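Side-chain contacts in phosphoglycerol transferase GacH (Streptococcus pyogenes MGAS5005, PDB 6DGM), which probably transfers glycerol phosphate to the rhamnose polysaccharide of the streptococcal cell wall through the manganese-binding, sulfatase-like domain that forms its C-terminal part: residues M138-A143 / D168-I173; I42-E47 / T184-I189; F146-V151 / S158-L163. One frame throughout, in Å; residues are numbered along the deposited sequence.

Interaction 1: M138-A143 / D168-I173; sequences MHPASA and DKFKNI. With 1GP (sn-glycerol-1-phosphate), chain D.
His139 NE2 makes the shortest polar bond here, 2.7 Å to O2 of sn-glycerol-1-phosphate, while the backbone carbonyl oxygen of the same residue lies in the plane of the Phe170 ring, at the edge. The bond to the ligand is fairly straight (154°), and the oxygen approaches near the plane of the imidazole; either partner could be the donor. With CG anti to the backbone N (chi1 177°), the imidazole is carried off from Phe170 into the ligand pocket. ND1 is bonded to the carbonyl of Ile204, so the ring is held at both nitrogens and its rotation is fixed.

His139 O also accepts the backbone N-H of Ala141 at 2.8 Å, closing an inverse gamma turn centred on Pro140 just where the chain turns a corner. Phe170 packs against this bend with the outer end of its ring. Its CE1 stands 3.6 Å from His139 O and 3.7 Å from Pro140 CA, and its CZ meets Pro140 CD at 3.9 Å, the proline lying obliquely to the ring. Met138 completes the contact from the CE2 side: its chain runs straight past CG and then bends at chi3 (52°), which brings the methyl CE within 3.6 Å of Phe170 CE2. The contact is buried and, apart from the carbonyl at the ring edge, made of apolar side chains; Phe170 packs beside the residues that flank His139, whose imidazole points the other way, to the ligand.

Met138 and Pro140 also lean on helix 182-192, through Ile189 and Val185, and Phe170 touches Asn188 of the same helix. The loop after strand 159-162 thus lays its phenylalanine against Met138 to Pro140, beside that helix, while Leu161 of strand 159-162 bonds to the backbone of His139.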
loop_
_atom_site.group_PDB
_atom_site.type_symbol
_atom_site.label_atom_id
_atom_site.label_comp_id
_atom_site.label_asym_id
_atom_site.label_seq_id
_atom_site.Cartn_x
_atom_site.Cartn_y
_atom_site.Cartn_z
ATOM N N MET A 138 -3.145 -10.254 -7.937
ATOM C CA MET A 138 -3.568 -9.882 -9.282
ATOM C C MET A 138 -2.692 -8.767 -9.820
ATOM O O MET A 138 -2.532 -7.742 -9.154
ATOM C CB MET A 138 -5.015 -9.372 -9.253
ATOM C CG MET A 138 -5.976 -10.367 -8.679
ATOM S SD MET A 138 -7.672 -9.719 -8.512
ATOM C CE MET A 138 -7.957 -9.134 -10.096
ATOM N N HIS A 139 -2.172 -8.944 -11.040
ATOM C CA HIS A 139 -1.384 -7.901 -11.696
ATOM C C HIS A 139 -1.363 -8.117 -13.205
ATOM O O HIS A 139 -0.905 -9.170 -13.663
ATOM C CB HIS A 139 0.052 -7.928 -11.182
ATOM C CG HIS A 139 0.956 -6.941 -11.862
ATOM N ND1 HIS A 139 0.686 -5.589 -11.896
ATOM C CD2 HIS A 139 2.147 -7.102 -12.491
ATOM C CE1 HIS A 139 1.670 -4.961 -12.520
ATOM N NE2 HIS A 139 2.558 -5.860 -12.906
ATOM N N PRO A 140 -1.852 -7.157 -14.023
ATOM C CA PRO A 140 -1.917 -7.412 -15.474
ATOM C C PRO A 140 -0.594 -7.153 -16.198
ATOM O O PRO A 140 -0.475 -6.286 -17.060
ATOM C CB PRO A 140 -3.065 -6.505 -15.932
ATOM C CG PRO A 140 -3.300 -5.531 -14.880
ATOM C CD PRO A 140 -2.667 -5.994 -13.613
ATOM N N ALA A 141 0.409 -7.948 -15.852
ATOM C CA ALA A 141 1.657 -8.032 -16.605
ATOM C C ALA A 141 2.217 -9.423 -16.324
ATOM O O ALA A 141 1.465 -10.336 -15.960
ATOM C CB ALA A 141 2.604 -6.881 -16.238
ATOM N N SER A 142 3.528 -9.588 -16.473
ATOM C CA SER A 142 4.139 -10.862 -16.123
ATOM C C SER A 142 4.176 -11.056 -14.610
ATOM O O SER A 142 4.608 -10.175 -13.861
ATOM C CB SER A 142 5.566 -10.949 -16.658
ATOM O OG SER A 142 6.193 -12.106 -16.126
ATOM N N ALA A 143 3.757 -12.237 -14.171
ATOM C CA ALA A 143 3.889 -12.601 -12.764
ATOM C C ALA A 143 5.341 -12.585 -12.285
ATOM O O ALA A 143 5.585 -12.460 -11.081
ATOM C CB ALA A 143 3.313 -14.001 -12.523
ATOM N N ASP A 168 -3.242 -18.561 -13.634
ATOM C CA ASP A 168 -4.445 -17.772 -13.385
ATOM C C ASP A 168 -4.504 -16.572 -14.321
ATOM O O ASP A 168 -3.542 -15.803 -14.411
ATOM C CB ASP A 168 -4.444 -17.306 -11.928
ATOM C CG ASP A 168 -4.245 -18.457 -10.951
ATOM O OD1 ASP A 168 -5.071 -19.391 -10.989
ATOM O OD2 ASP A 168 -3.259 -18.429 -10.174
ATOM N N LYS A 169 -5.645 -16.411 -15.007
ATOM C CA LYS A 169 -5.802 -15.397 -16.035
ATOM C C LYS A 169 -6.926 -14.420 -15.705
ATOM O O LYS A 169 -7.912 -14.776 -15.062
ATOM C CB LYS A 169 -6.149 -16.051 -17.388
ATOM C CG LYS A 169 -5.230 -17.182 -17.802
ATOM C CD LYS A 169 -3.786 -16.716 -17.977
ATOM C CE LYS A 169 -2.908 -17.891 -18.414
ATOM N NZ LYS A 169 -1.462 -17.539 -18.484
ATOM N N PHE A 170 -6.758 -13.181 -16.163
ATOM C CA PHE A 170 -7.849 -12.227 -16.160
ATOM C C PHE A 170 -8.855 -12.585 -17.245
ATOM O O PHE A 170 -8.489 -13.054 -18.328
ATOM C CB PHE A 170 -7.339 -10.827 -16.455
ATOM C CG PHE A 170 -6.555 -10.201 -15.355
ATOM C CD1 PHE A 170 -5.185 -10.370 -15.282
ATOM C CD2 PHE A 170 -7.179 -9.417 -14.401
ATOM C CE1 PHE A 170 -4.448 -9.786 -14.278
ATOM C CE2 PHE A 170 -6.450 -8.821 -13.388
ATOM C CZ PHE A 170 -5.076 -9.008 -13.327
ATOM N N LYS A 171 -10.122 -12.357 -16.950
ATOM C CA LYS A 171 -11.198 -12.546 -17.908
ATOM C C LYS A 171 -11.654 -11.204 -18.467
ATOM O O LYS A 171 -11.565 -10.165 -17.801
ATOM C CB LYS A 171 -12.377 -13.256 -17.237
ATOM C CG LYS A 171 -12.052 -14.680 -16.811
ATOM C CD LYS A 171 -13.250 -15.340 -16.125
ATOM C CE LYS A 171 -12.938 -16.778 -15.730
ATOM N NZ LYS A 171 -14.116 -17.447 -15.096
ATOM N N ASN A 172 -12.130 -11.237 -19.714
ATOM C CA ASN A 172 -12.722 -10.073 -20.364
ATOM C C ASN A 172 -11.774 -8.876 -20.306
ATOM O O ASN A 172 -12.079 -7.826 -19.735
ATOM C CB ASN A 172 -14.057 -9.713 -19.715
ATOM C CG ASN A 172 -15.002 -10.898 -19.622
ATOM O OD1 ASN A 172 -15.559 -11.187 -18.558
ATOM N ND2 ASN A 172 -15.157 -11.606 -20.723
ATOM N N ILE A 173 -10.593 -9.069 -20.878
ATOM C CA ILE A 173 -9.534 -8.069 -20.807
ATOM C C ILE A 173 -9.814 -6.975 -21.825
ATOM O O ILE A 173 -10.062 -7.255 -23.003
ATOM C CB ILE A 173 -8.173 -8.720 -21.079
ATOM C CG1 ILE A 173 -7.831 -9.744 -20.002
ATOM C CG2 ILE A 173 -7.072 -7.675 -21.157
ATOM C CD1 ILE A 173 -6.632 -10.587 -20.354
HETATM C C3 1GP D . 5.097 -3.827 -13.702
HETATM O O3 1GP D . 4.547 -3.256 -11.395
HETATM C C2 1GP D . 5.536 -3.122 -12.437
HETATM O O2 1GP D . 5.083 -5.246 -13.567
HETATM C C1 1GP D . 5.809 -1.649 -12.705
HETATM O O1P 1GP D . 6.510 -1.062 -11.604
HETATM O O2P 1GP D . 6.063 1.558 -11.693
HETATM O O3P 1GP D . 8.245 0.457 -10.719
HETATM O O4P 1GP D . 7.774 0.435 -13.219
HETATM P P 1GP D . 7.137 0.421 -11.796
#

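Interaction 2: I42-E47 / T184-I189; sequences IYLLSE and TVYNNI. With MN (manganese (II) ion), chain C; 1GP (sn-glycerol-1-phosphate), chain D.
The ring of Tyr186 takes Leu44 at its edge, where the methyl CD2 comes close to the ring plane and 4.0 Å from CE1; Phe252 stacks with the same ring. The Leu44 and Tyr186 side chains cross at about a right angle. A second flat group, the amide of Asn188, has Thr184 O almost in its plane: ND2 donates to this carbonyl at 2.8 Å in a nearly straight bond (171°), from the face opposite to the helical N-H of Asn188. Leu44 CD2 also meets Ile189 CD1 at 3.8 Å. Two residues earlier on the strand, Ile42 CD1 touches Ile189 CG2, 4.0 Å away.

Helix 182-192 here runs nearly antiparallel to strand 40-46, an inner strand of the mixed sheet in this alkaline-phosphatase-like fold, with Val203 of the adjacent strand also under the helix. Farther along the same segment, Glu47 binds manganese through both carboxylate oxygens (OE1 2.2 Å, OE2 2.3 Å). Ligand O2P, Thr89, Asp270 and His271 also bind the metal. A water joins Ser46 OG to Tyr186 OH, which is also hydrogen-bonded to Thr249.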
loop_
_atom_site.group_PDB
_atom_site.type_symbol
_atom_site.label_atom_id
_atom_site.label_comp_id
_atom_site.label_asym_id
_atom_site.label_seq_id
_atom_site.Cartn_x
_atom_site.Cartn_y
_atom_site.Cartn_z
ATOM N N ILE A 42 -8.820 -5.933 0.698
ATOM C CA ILE A 42 -8.264 -5.727 -0.635
ATOM C C ILE A 42 -7.216 -4.626 -0.541
ATOM O O ILE A 42 -7.546 -3.489 -0.189
ATOM C CB ILE A 42 -9.353 -5.335 -1.644
ATOM C CG1 ILE A 42 -10.415 -6.436 -1.758
ATOM C CG2 ILE A 42 -8.712 -5.051 -3.001
ATOM C CD1 ILE A 42 -11.732 -5.961 -2.370
ATOM N N TYR A 43 -5.963 -4.956 -0.830
ATOM C CA TYR A 43 -4.901 -3.961 -0.946
ATOM C C TYR A 43 -4.789 -3.623 -2.424
ATOM O O TYR A 43 -4.472 -4.495 -3.234
ATOM C CB TYR A 43 -3.566 -4.476 -0.410
ATOM C CG TYR A 43 -3.380 -4.387 1.089
ATOM C CD1 TYR A 43 -4.462 -4.230 1.944
ATOM C CD2 TYR A 43 -2.116 -4.480 1.652
ATOM C CE1 TYR A 43 -4.282 -4.161 3.321
ATOM C CE2 TYR A 43 -1.928 -4.408 3.019
ATOM C CZ TYR A 43 -3.002 -4.250 3.848
ATOM O OH TYR A 43 -2.816 -4.170 5.217
ATOM N N LEU A 44 -5.095 -2.382 -2.774
ATOM C CA LEU A 44 -5.257 -1.961 -4.168
ATOM C C LEU A 44 -4.194 -0.905 -4.439
ATOM O O LEU A 44 -4.366 0.268 -4.097
ATOM C CB LEU A 44 -6.654 -1.404 -4.366
ATOM C CG LEU A 44 -7.235 -1.349 -5.783
ATOM C CD1 LEU A 44 -6.301 -0.605 -6.715
ATOM C CD2 LEU A 44 -7.511 -2.726 -6.318
ATOM N N LEU A 45 -3.072 -1.337 -5.009
ATOM C CA LEU A 45 -2.012 -0.442 -5.459
ATOM C C LEU A 45 -2.441 0.083 -6.820
ATOM O O LEU A 45 -2.505 -0.675 -7.789
ATOM C CB LEU A 45 -0.694 -1.202 -5.519
ATOM C CG LEU A 45 0.578 -0.393 -5.819
ATOM C CD1 LEU A 45 1.841 -1.220 -5.577
ATOM C CD2 LEU A 45 0.572 0.175 -7.257
ATOM N N SER A 46 -2.754 1.369 -6.880
ATOM C CA SER A 46 -3.241 2.030 -8.088
ATOM C C SER A 46 -2.031 2.706 -8.736
ATOM O O SER A 46 -1.583 3.772 -8.296
ATOM C CB SER A 46 -4.337 3.025 -7.725
ATOM O OG SER A 46 -4.894 3.622 -8.889
ATOM N N GLU A 47 -1.482 2.055 -9.754
ATOM C CA GLU A 47 -0.219 2.450 -10.356
ATOM C C GLU A 47 -0.203 3.921 -10.723
ATOM O O GLU A 47 -1.054 4.401 -11.467
ATOM C CB GLU A 47 -0.015 1.590 -11.602
ATOM C CG GLU A 47 1.221 1.940 -12.449
ATOM C CD GLU A 47 2.499 1.916 -11.639
ATOM O OE1 GLU A 47 3.127 2.984 -11.521
ATOM O OE2 GLU A 47 2.869 0.845 -11.129
ATOM N N THR A 184 -11.090 -3.623 -16.015
ATOM C CA THR A 184 -10.821 -5.052 -16.089
ATOM C C THR A 184 -10.380 -5.582 -14.733
ATOM O O THR A 184 -10.875 -6.620 -14.265
ATOM C CB THR A 184 -9.745 -5.340 -17.128
ATOM O OG1 THR A 184 -10.234 -5.018 -18.435
ATOM C CG2 THR A 184 -9.354 -6.804 -17.115
ATOM N N VAL A 185 -9.431 -4.886 -14.094
ATOM C CA VAL A 185 -8.941 -5.345 -12.793
ATOM C C VAL A 185 -10.082 -5.399 -11.778
ATOM O O VAL A 185 -10.289 -6.416 -11.090
ATOM C CB VAL A 185 -7.785 -4.452 -12.317
ATOM C CG1 VAL A 185 -7.377 -4.819 -10.909
ATOM C CG2 VAL A 185 -6.598 -4.587 -13.278
ATOM N N TYR A 186 -10.844 -4.305 -11.670
ATOM C CA TYR A 186 -11.913 -4.240 -10.678
ATOM C C TYR A 186 -12.949 -5.331 -10.911
ATOM O O TYR A 186 -13.411 -5.969 -9.958
ATOM C CB TYR A 186 -12.574 -2.864 -10.731
ATOM C CG TYR A 186 -11.725 -1.698 -10.260
ATOM C CD1 TYR A 186 -10.769 -1.857 -9.275
ATOM C CD2 TYR A 186 -11.892 -0.434 -10.799
ATOM C CE1 TYR A 186 -10.006 -0.791 -8.848
ATOM C CE2 TYR A 186 -11.147 0.629 -10.373
ATOM C CZ TYR A 186 -10.205 0.445 -9.387
ATOM O OH TYR A 186 -9.463 1.516 -8.952
ATOM N N ASN A 187 -13.319 -5.575 -12.172
ATOM C CA ASN A 187 -14.351 -6.563 -12.441
ATOM C C ASN A 187 -13.841 -7.973 -12.198
ATOM O O ASN A 187 -14.614 -8.852 -11.798
ATOM C CB ASN A 187 -14.913 -6.364 -13.840
ATOM C CG ASN A 187 -15.928 -5.238 -13.874
ATOM O OD1 ASN A 187 -16.502 -4.879 -12.837
ATOM N ND2 ASN A 187 -16.172 -4.694 -15.048
ATOM N N ASN A 188 -12.542 -8.191 -12.373
ATOM C CA ASN A 188 -11.968 -9.485 -12.018
ATOM C C ASN A 188 -11.904 -9.680 -10.503
ATOM O O ASN A 188 -12.097 -10.796 -10.022
ATOM C CB ASN A 188 -10.618 -9.665 -12.690
ATOM C CG ASN A 188 -10.748 -10.216 -14.086
ATOM O OD1 ASN A 188 -10.689 -11.431 -14.293
ATOM N ND2 ASN A 188 -10.974 -9.333 -15.061
ATOM N N ILE A 189 -11.641 -8.617 -9.726
ATOM C CA ILE A 189 -11.780 -8.740 -8.273
ATOM C C ILE A 189 -13.207 -9.151 -7.919
ATOM O O ILE A 189 -13.433 -10.117 -7.183
ATOM C CB ILE A 189 -11.415 -7.428 -7.567
ATOM C CG1 ILE A 189 -9.948 -7.056 -7.813
ATOM C CG2 ILE A 189 -11.680 -7.550 -6.038
ATOM C CD1 ILE A 189 -9.649 -5.664 -7.365
HETATM MN MN MN C . 4.543 2.012 -10.088
HETATM C C3 1GP D . 5.097 -3.827 -13.702
HETATM O O3 1GP D . 4.547 -3.256 -11.395
HETATM C C2 1GP D . 5.536 -3.122 -12.437
HETATM O O2 1GP D . 5.083 -5.246 -13.567
HETATM C C1 1GP D . 5.809 -1.649 -12.705
HETATM O O1P 1GP D . 6.510 -1.062 -11.604
HETATM O O2P 1GP D . 6.063 1.558 -11.693
HETATM O O3P 1GP D . 8.245 0.457 -10.719
HETATM O O4P 1GP D . 7.774 0.435 -13.219
HETATM P P 1GP D . 7.137 0.421 -11.796
HETATM O O HOH W 1 -6.756 1.890 -9.872
#

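Interaction 3: F146-V151 / S158-L163; sequences FNRKTV and SKFLAL. With 1GP (sn-glycerol-1-phosphate), chain D.
Phe160 meets the first turn of helix 148-154 with the rim of its ring. CE2 makes the nearest contacts, with CZ also close to Arg148 CB: CE2 lies 3.7 Å from Arg148 CB, which comes in obliquely, and 3.7 Å from the backbone N of Lys149, which sits at the ring edge in its plane. The phenylalanine reaches the helix because CG stands anti to its backbone N (chi1 -176°). Tyr152, from the same helix, meets the ring edge-to-face.

Only the base of Arg148 leans on Phe160. From CG to NE the chain is extended, so the guanidinium is carried well past the aromatic ring to sn-glycerol-1-phosphate. There NH2 donates to ligand O3 at 2.9 Å (149°), with O3 at the edge of the guanidinium and near its plane. NH1 adds two weak, long bonds, 3.3 Å to ligand O3 and 3.4 Å to ligand O2, and the arginine thus spans both glycerol hydroxyl oxygens. Phe146 CE2 approaches the other part of the ligand, 3.8 Å from its O1P.

In the second shell, Glu93 forms a salt bridge with Arg148 NE, which helps to fix the turn of the guanidinium and probably offsets its charge. Lys149 sends NZ to the carbonyl of Gly165, while Asp168 holds the backbone N of Phe160. His139 of the adjacent strand touches both Arg148 and Phe160. Strand 135-139, helix 148-154 and the edge strand 159-162 form a beta-alpha-beta crossover, whose helix starts at the ligand pocket and supplies it with Arg148.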
loop_
_atom_site.group_PDB
_atom_site.type_symbol
_atom_site.label_atom_id
_atom_site.label_comp_id
_atom_site.label_asym_id
_atom_site.label_seq_id
_atom_site.Cartn_x
_atom_site.Cartn_y
_atom_site.Cartn_z
ATOM N N PHE A 146 9.578 -8.177 -11.074
ATOM C CA PHE A 146 9.911 -7.843 -9.688
ATOM C C PHE A 146 9.798 -9.029 -8.746
ATOM O O PHE A 146 9.559 -8.869 -7.548
ATOM C CB PHE A 146 9.135 -6.620 -9.206
ATOM C CG PHE A 146 9.556 -5.387 -9.900
ATOM C CD1 PHE A 146 10.772 -4.783 -9.581
ATOM C CD2 PHE A 146 8.818 -4.878 -10.967
ATOM C CE1 PHE A 146 11.206 -3.653 -10.277
ATOM C CE2 PHE A 146 9.247 -3.761 -11.654
ATOM C CZ PHE A 146 10.436 -3.144 -11.306
ATOM N N ASN A 147 10.020 -10.227 -9.271
ATOM C CA ASN A 147 10.037 -11.450 -8.470
ATOM C C ASN A 147 8.694 -11.738 -7.807
ATOM O O ASN A 147 8.637 -12.470 -6.831
ATOM C CB ASN A 147 11.138 -11.383 -7.397
ATOM C CG ASN A 147 11.672 -12.740 -7.002
ATOM O OD1 ASN A 147 11.685 -13.671 -7.801
ATOM N ND2 ASN A 147 12.168 -12.846 -5.756
ATOM N N ARG A 148 7.583 -11.201 -8.320
ATOM C CA ARG A 148 6.323 -11.338 -7.596
ATOM C C ARG A 148 5.853 -12.789 -7.484
ATOM O O ARG A 148 5.288 -13.186 -6.458
ATOM C CB ARG A 148 5.233 -10.477 -8.216
ATOM C CG ARG A 148 5.425 -8.988 -7.997
ATOM C CD ARG A 148 4.154 -8.257 -8.298
ATOM N NE ARG A 148 4.287 -6.812 -8.148
ATOM C CZ ARG A 148 4.593 -5.961 -9.125
ATOM N NH1 ARG A 148 4.833 -6.373 -10.374
ATOM N NH2 ARG A 148 4.686 -4.679 -8.833
ATOM N N LYS A 149 6.059 -13.599 -8.528
ATOM C CA LYS A 149 5.547 -14.961 -8.489
ATOM C C LYS A 149 6.194 -15.738 -7.350
ATOM O O LYS A 149 5.522 -16.486 -6.630
ATOM C CB LYS A 149 5.811 -15.654 -9.821
ATOM C CG LYS A 149 5.180 -17.025 -9.960
ATOM C CD LYS A 149 5.652 -17.699 -11.234
ATOM C CE LYS A 149 5.112 -19.108 -11.386
ATOM N NZ LYS A 149 3.679 -19.097 -11.723
ATOM N N THR A 150 7.504 -15.571 -7.184
ATOM C CA THR A 150 8.215 -16.218 -6.091
ATOM C C THR A 150 7.716 -15.724 -4.746
ATOM O O THR A 150 7.513 -16.517 -3.818
ATOM C CB THR A 150 9.702 -15.911 -6.244
ATOM O OG1 THR A 150 10.156 -16.484 -7.467
ATOM C CG2 THR A 150 10.476 -16.477 -5.084
ATOM N N VAL A 151 7.494 -14.416 -4.627
ATOM C CA VAL A 151 7.039 -13.846 -3.365
ATOM C C VAL A 151 5.665 -14.405 -2.998
ATOM O O VAL A 151 5.458 -14.913 -1.892
ATOM C CB VAL A 151 6.995 -12.315 -3.457
ATOM C CG1 VAL A 151 6.318 -11.711 -2.244
ATOM C CG2 VAL A 151 8.390 -11.760 -3.616
ATOM N N SER A 158 -3.023 -18.774 -3.211
ATOM C CA SER A 158 -3.630 -19.801 -4.043
ATOM C C SER A 158 -3.703 -19.383 -5.501
ATOM O O SER A 158 -3.630 -20.236 -6.396
ATOM C CB SER A 158 -5.036 -20.092 -3.525
ATOM O OG SER A 158 -5.748 -20.929 -4.421
ATOM N N LYS A 159 -3.856 -18.092 -5.755
ATOM C CA LYS A 159 -4.023 -17.593 -7.103
ATOM C C LYS A 159 -3.170 -16.349 -7.287
ATOM O O LYS A 159 -3.000 -15.542 -6.367
ATOM C CB LYS A 159 -5.475 -17.201 -7.400
ATOM C CG LYS A 159 -6.405 -18.388 -7.537
ATOM C CD LYS A 159 -7.768 -17.956 -8.070
ATOM C CE LYS A 159 -8.699 -19.157 -8.243
ATOM N NZ LYS A 159 -10.005 -18.713 -8.784
ATOM N N PHE A 160 -2.644 -16.196 -8.491
ATOM C CA PHE A 160 -1.941 -14.974 -8.902
ATOM C C PHE A 160 -2.358 -14.738 -10.352
ATOM O O PHE A 160 -1.769 -15.302 -11.282
ATOM C CB PHE A 160 -0.430 -15.118 -8.734
ATOM C CG PHE A 160 0.360 -13.877 -9.051
ATOM C CD1 PHE A 160 -0.238 -12.694 -9.444
ATOM C CD2 PHE A 160 1.736 -13.908 -8.942
ATOM C CE1 PHE A 160 0.523 -11.565 -9.747
ATOM C CE2 PHE A 160 2.510 -12.786 -9.262
ATOM C CZ PHE A 160 1.896 -11.612 -9.647
ATOM N N LEU A 161 -3.400 -13.929 -10.534
ATOM C CA LEU A 161 -3.839 -13.570 -11.873
ATOM C C LEU A 161 -2.796 -12.662 -12.492
ATOM O O LEU A 161 -2.396 -11.663 -11.886
ATOM C CB LEU A 161 -5.177 -12.841 -11.853
ATOM C CG LEU A 161 -6.430 -13.707 -11.672
ATOM C CD1 LEU A 161 -6.506 -14.295 -10.267
ATOM C CD2 LEU A 161 -7.667 -12.867 -11.988
ATOM N N ALA A 162 -2.368 -13.010 -13.701
ATOM C CA ALA A 162 -1.364 -12.240 -14.412
ATOM C C ALA A 162 -1.604 -12.387 -15.905
ATOM O O ALA A 162 -2.240 -13.343 -16.361
ATOM C CB ALA A 162 0.055 -12.708 -14.062
ATOM N N LEU A 163 -1.066 -11.439 -16.692
ATOM C CA LEU A 163 -1.185 -11.581 -18.142
ATOM C C LEU A 163 -0.338 -12.739 -18.650
ATOM O O LEU A 163 -0.656 -13.343 -19.678
ATOM C CB LEU A 163 -0.773 -10.302 -18.859
ATOM C CG LEU A 163 -1.784 -9.154 -18.873
ATOM C CD1 LEU A 163 -1.294 -8.060 -19.829
ATOM C CD2 LEU A 163 -3.171 -9.613 -19.248
HETATM C C3 1GP D . 5.097 -3.827 -13.702
HETATM O O3 1GP D . 4.547 -3.256 -11.395
HETATM C C2 1GP D . 5.536 -3.122 -12.437
HETATM O O2 1GP D . 5.083 -5.246 -13.567
HETATM C C1 1GP D . 5.809 -1.649 -12.705
HETATM O O1P 1GP D . 6.510 -1.062 -11.604
HETATM O O2P 1GP D . 6.063 1.558 -11.693
HETATM O O3P 1GP D . 8.245 0.457 -10.719
HETATM O O4P 1GP D . 7.774 0.435 -13.219
HETATM P P 1GP D . 7.137 0.421 -11.796
#

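From the N terminus, strand 40-46 comes first, and interaction 2 joins it to helix 182-192, closing the longest of the three loops. Inside that loop lies interaction 1, which brings segment 138-143, continuing strand 135-139, against segment 168-173. Interaction 3 is nested deeper still, between helix 148-154 and strand 159-162, so the three loops sit one within another and none cross. Interactions 1 and 3 share neighbouring strands of the mixed sheet, linked by Asp168 and Phe160; Lys171 and Asn188 link interactions 1 and 2. Together they tie the edge strand, its neighbour, an inner strand and two helices together, and reach sn-glycerol-1-phosphate through Glu47, His139, Phe146 and Arg148.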